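Local structure of homoserine kinase (Listeria monocytogenes, 3HUL) at residues C243-A247 against G248-L252; M203-A206 against G207-E211. The protein probably catalyses the ATP-dependent phosphorylation of L-homoserine to O-phospho-L-homoserine, the fourth of five steps from L-aspartate to L-threonine. All coordinates share one frame; numbering follows the deposited sequence.

Interaction 1 of 2, residues C243-A247 against G248-L252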
loop_
_atom_site.group_PDB
_atom_site.type_symbol
_atom_site.label_atom_id
_atom_site.label_comp_id
_atom_site.label_asym_id
_atom_site.label_seq_id
_atom_site.Cartn_x
_atom_site.Cartn_y
_atom_site.Cartn_z
ATOM N N CYS A 243 -20.209 -0.222 15.872
ATOM C CA CYS A 243 -20.746 -1.456 15.320
ATOM C C CYS A 243 -20.805 -2.524 16.373
ATOM O O CYS A 243 -19.979 -2.549 17.305
ATOM C CB CYS A 243 -19.811 -1.984 14.226
ATOM S SG CYS A 243 -19.434 -0.758 13.014
ATOM N N LEU A 244 -21.742 -3.444 16.210
ATOM C CA LEU A 244 -21.587 -4.733 16.874
ATOM C C LEU A 244 -20.242 -5.372 16.513
ATOM O O LEU A 244 -19.776 -5.281 15.364
ATOM C CB LEU A 244 -22.741 -5.671 16.547
ATOM C CG LEU A 244 -24.072 -5.237 17.146
ATOM C CD1 LEU A 244 -25.191 -6.096 16.522
ATOM C CD2 LEU A 244 -24.051 -5.356 18.669
ATOM N N SER A 245 -19.608 -5.959 17.525
ATOM C CA SER A 245 -18.438 -6.802 17.346
ATOM C C SER A 245 -18.907 -8.227 17.012
ATOM O O SER A 245 -19.561 -8.874 17.833
ATOM C CB SER A 245 -17.621 -6.799 18.630
ATOM O OG SER A 245 -16.396 -7.466 18.446
ATOM N N GLY A 246 -18.605 -8.698 15.801
ATOM C CA GLY A 246 -19.012 -10.031 15.361
ATOM C C GLY A 246 -20.510 -10.194 15.492
ATOM O O GLY A 246 -21.262 -9.405 14.953
ATOM N N ALA A 247 -20.954 -11.195 16.240
ATOM C CA ALA A 247 -22.389 -11.412 16.408
ATOM C C ALA A 247 -22.918 -10.670 17.646
ATOM O O ALA A 247 -24.103 -10.790 18.001
ATOM C CB ALA A 247 -22.700 -12.929 16.494
ATOM N N GLY A 248 -22.043 -9.897 18.294
ATOM C CA GLY A 248 -22.424 -9.210 19.519
ATOM C C GLY A 248 -22.151 -10.097 20.727
ATOM O O GLY A 248 -21.542 -11.164 20.591
ATOM N N PRO A 249 -22.583 -9.657 21.917
ATOM C CA PRO A 249 -23.287 -8.404 22.120
ATOM C C PRO A 249 -22.411 -7.145 22.295
ATOM O O PRO A 249 -22.950 -6.035 22.351
ATOM C CB PRO A 249 -24.106 -8.668 23.393
ATOM C CG PRO A 249 -23.350 -9.734 24.132
ATOM C CD PRO A 249 -22.383 -10.391 23.184
ATOM N N THR A 250 -21.087 -7.281 22.380
ATOM C CA THR A 250 -20.313 -6.045 22.551
ATOM C C THR A 250 -20.423 -5.132 21.334
ATOM O O THR A 250 -20.632 -5.606 20.210
ATOM C CB THR A 250 -18.839 -6.193 23.075
ATOM O OG1 THR A 250 -17.891 -5.981 22.021
ATOM C CG2 THR A 250 -18.608 -7.446 23.767
ATOM N N VAL A 251 -20.361 -3.826 21.605
ATOM C CA VAL A 251 -20.396 -2.781 20.601
ATOM C C VAL A 251 -19.005 -2.148 20.616
ATOM O O VAL A 251 -18.427 -1.889 21.693
ATOM C CB VAL A 251 -21.484 -1.719 20.898
ATOM C CG1 VAL A 251 -21.407 -0.539 19.917
ATOM C CG2 VAL A 251 -22.899 -2.329 20.844
ATOM N N LEU A 252 -18.441 -1.971 19.420
ATOM C CA LEU A 252 -17.174 -1.278 19.269
ATOM C C LEU A 252 -17.347 0.074 18.604
ATOM O O LEU A 252 -18.098 0.215 17.633
ATOM C CB LEU A 252 -16.154 -2.118 18.483
ATOM C CG LEU A 252 -15.717 -3.441 19.097
ATOM C CD1 LEU A 252 -15.041 -4.306 18.035
ATOM C CD2 LEU A 252 -14.796 -3.266 20.320
#
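C243 and L252 form an antiparallel hydrogen-bonded pair in which flat backbone peptide groups meet: C243 N donates to L252 O (2.8 Å) and L252 N to C243 O (2.7 Å), both donors lying nearly along the C=O axis. L244 and V251, the next, non-hydrogen-bonded pair, put their side chains on one face of this hairpin, while C243 and L252 project from the other. On the first face the methyls L244 CD2 and V251 CG2 meet at 3.9 Å, two branches passing at a slant. C243 O is further approached by V251 CA at 3.3 Å in a CA-H...O contact. Beyond the strands, S245 N reaches T250 O at 2.9 Å, with an almost straight N-H...O angle of 178°. A type II' turn from S245 to G248 then reverses the chain, closed by G248 N to S245 O (2.7 Å), the donor tilted 35° from the carbonyl plane. Both G246, with positive phi, and G248 adopt backbone angles suited to glycine, and a cis peptide joins G248 to P249. The S245-P249 sequence, SGAGP, matches the glycine-rich third motif of GHMP kinases. S245 OG stands anti to the backbone N (chi1 -173°), which brings it within 3.5 Å of L252 CD1. The buried T250 hydroxyl has no hydrogen-bonding partner in the model; its OG1 sits 3.5 Å from S245 CB, with R84 close to the side chain. Backbone bonds thus engage both S245 N and S245 O, while the S245 hydroxyl bonds outside the hairpin, to T11 OG1 and G85 O. With the T250 backbone bonded to R84, these links place the turn against the predicted ATP-binding segment, to which G85 and R84 belong.

Interaction 2 of 2, residues M203-A206 against G207-E211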
loop_
_atom_site.group_PDB
_atom_site.type_symbol
_atom_site.label_atom_id
_atom_site.label_comp_id
_atom_site.label_asym_id
_atom_site.label_seq_id
_atom_site.Cartn_x
_atom_site.Cartn_y
_atom_site.Cartn_z
ATOM N N MET A 203 -10.765 6.652 6.918
ATOM C CA MET A 203 -11.487 5.904 7.965
ATOM C C MET A 203 -12.917 6.443 8.174
ATOM O O MET A 203 -13.829 5.730 8.624
ATOM C CB MET A 203 -10.682 5.908 9.268
ATOM C CG MET A 203 -9.400 5.035 9.203
ATOM S SD MET A 203 -9.739 3.276 8.857
ATOM C CE MET A 203 -10.771 2.733 10.171
ATOM N N THR A 204 -13.108 7.701 7.819
ATOM C CA THR A 204 -14.448 8.269 7.738
ATOM C C THR A 204 -15.314 7.521 6.735
ATOM O O THR A 204 -16.404 7.060 7.073
ATOM C CB THR A 204 -14.350 9.747 7.397
ATOM O OG1 THR A 204 -14.028 10.428 8.609
ATOM C CG2 THR A 204 -15.642 10.306 6.868
ATOM N N LEU A 205 -14.842 7.398 5.504
ATOM C CA LEU A 205 -15.608 6.620 4.523
ATOM C C LEU A 205 -15.705 5.158 4.974
ATOM O O LEU A 205 -16.782 4.596 4.960
ATOM C CB LEU A 205 -15.007 6.739 3.115
ATOM C CG LEU A 205 -15.510 5.831 1.966
ATOM C CD1 LEU A 205 -17.049 5.959 1.738
ATOM C CD2 LEU A 205 -14.735 6.209 0.691
ATOM N N ALA A 206 -14.594 4.562 5.404
ATOM C CA ALA A 206 -14.623 3.173 5.870
ATOM C C ALA A 206 -15.680 2.970 6.952
ATOM O O ALA A 206 -16.396 1.961 6.958
ATOM C CB ALA A 206 -13.285 2.770 6.420
ATOM N N GLY A 207 -15.737 3.916 7.893
ATOM C CA GLY A 207 -16.611 3.778 9.058
ATOM C C GLY A 207 -18.059 3.801 8.641
ATOM O O GLY A 207 -18.884 3.074 9.188
ATOM N N GLU A 208 -18.343 4.647 7.662
ATOM C CA GLU A 208 -19.638 4.725 7.004
ATOM C C GLU A 208 -20.065 3.398 6.349
ATOM O O GLU A 208 -21.235 2.985 6.457
ATOM C CB GLU A 208 -19.567 5.837 5.963
ATOM C CG GLU A 208 -20.901 6.279 5.367
ATOM C CD GLU A 208 -20.804 7.665 4.716
ATOM O OE1 GLU A 208 -19.680 8.250 4.685
ATOM O OE2 GLU A 208 -21.853 8.171 4.239
ATOM N N MET A 209 -19.138 2.733 5.660
ATOM C CA MET A 209 -19.443 1.425 5.059
ATOM C C MET A 209 -19.597 0.368 6.163
ATOM O O MET A 209 -20.469 -0.471 6.121
ATOM C CB MET A 209 -18.349 1.001 4.043
ATOM C CG MET A 209 -18.152 1.978 2.831
ATOM S SD MET A 209 -19.586 2.169 1.723
ATOM C CE MET A 209 -20.377 3.616 2.374
ATOM N N MET A 210 -18.727 0.437 7.154
ATOM C CA MET A 210 -18.687 -0.525 8.218
ATOM C C MET A 210 -20.029 -0.592 8.996
ATOM O O MET A 210 -20.385 -1.652 9.501
ATOM C CB MET A 210 -17.518 -0.180 9.134
ATOM C CG MET A 210 -17.152 -1.215 10.159
ATOM S SD MET A 210 -15.861 -0.607 11.307
ATOM C CE MET A 210 -14.763 0.225 10.208
ATOM N N GLU A 211 -20.766 0.518 9.057
ATOM C CA GLU A 211 -22.047 0.585 9.797
ATOM C C GLU A 211 -23.253 -0.032 9.079
ATOM O O GLU A 211 -24.278 -0.266 9.704
ATOM C CB GLU A 211 -22.374 2.025 10.222
ATOM C CG GLU A 211 -21.463 2.527 11.332
ATOM C CD GLU A 211 -21.892 3.841 11.954
ATOM O OE1 GLU A 211 -22.456 4.725 11.263
ATOM O OE2 GLU A 211 -21.636 3.997 13.157
#
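L205 and M209 lie one turn apart on the alpha-helix 203-210, and their side chains cross obliquely, with L205 CD1 4.1 Å from M209 CE. The first torsions differ: L205 CG is anti to its own N (chi1 170°), whereas M209 CG sits beside N (chi1 -60°), and the methionine chain bends at chi2 and chi3 to bring its methyl round to the leucine. Both side chains pack on helix 181-198, and both also touch the second subunit, L205 against its V148 and M209 against its F146, where E208 joins them. A206 rests on I198 of helix 181-198, while M210 touches L14. Four i to i+4 bonds hold the spacing, among them M209 N to L205 O at 3.1 Å and M210 N to A206 O at 2.8 Å. The G207 N to M203 O bond is the one with its donor well above the carbonyl plane, 37° out of it. M210 CB closes to 3.3 Å of A206 O, and its bent tail returns CE to 4.0 Å from the same oxygen.

Overall arrangement
Interaction 2 comes first along the chain and interaction 1 follows, both within the C-terminal region characteristic of GHMP kinases; their centres are about 16 Å apart. They meet directly through C243, whose SG lies 3.7 Å from M210 CG, so M210 of helix 203-210 packs on strand 241-244, an outer strand, within this chain, of the four-stranded antiparallel sheet. E211 adds polar contacts here: OE2 accepts from A242 N and forms a salt bridge with R231. Through C243 and M210, the hairpin next to the predicted ATP-binding segment touches a helix that packs on helix 181-198 and whose L205, E208 and M209 meet the second subunit.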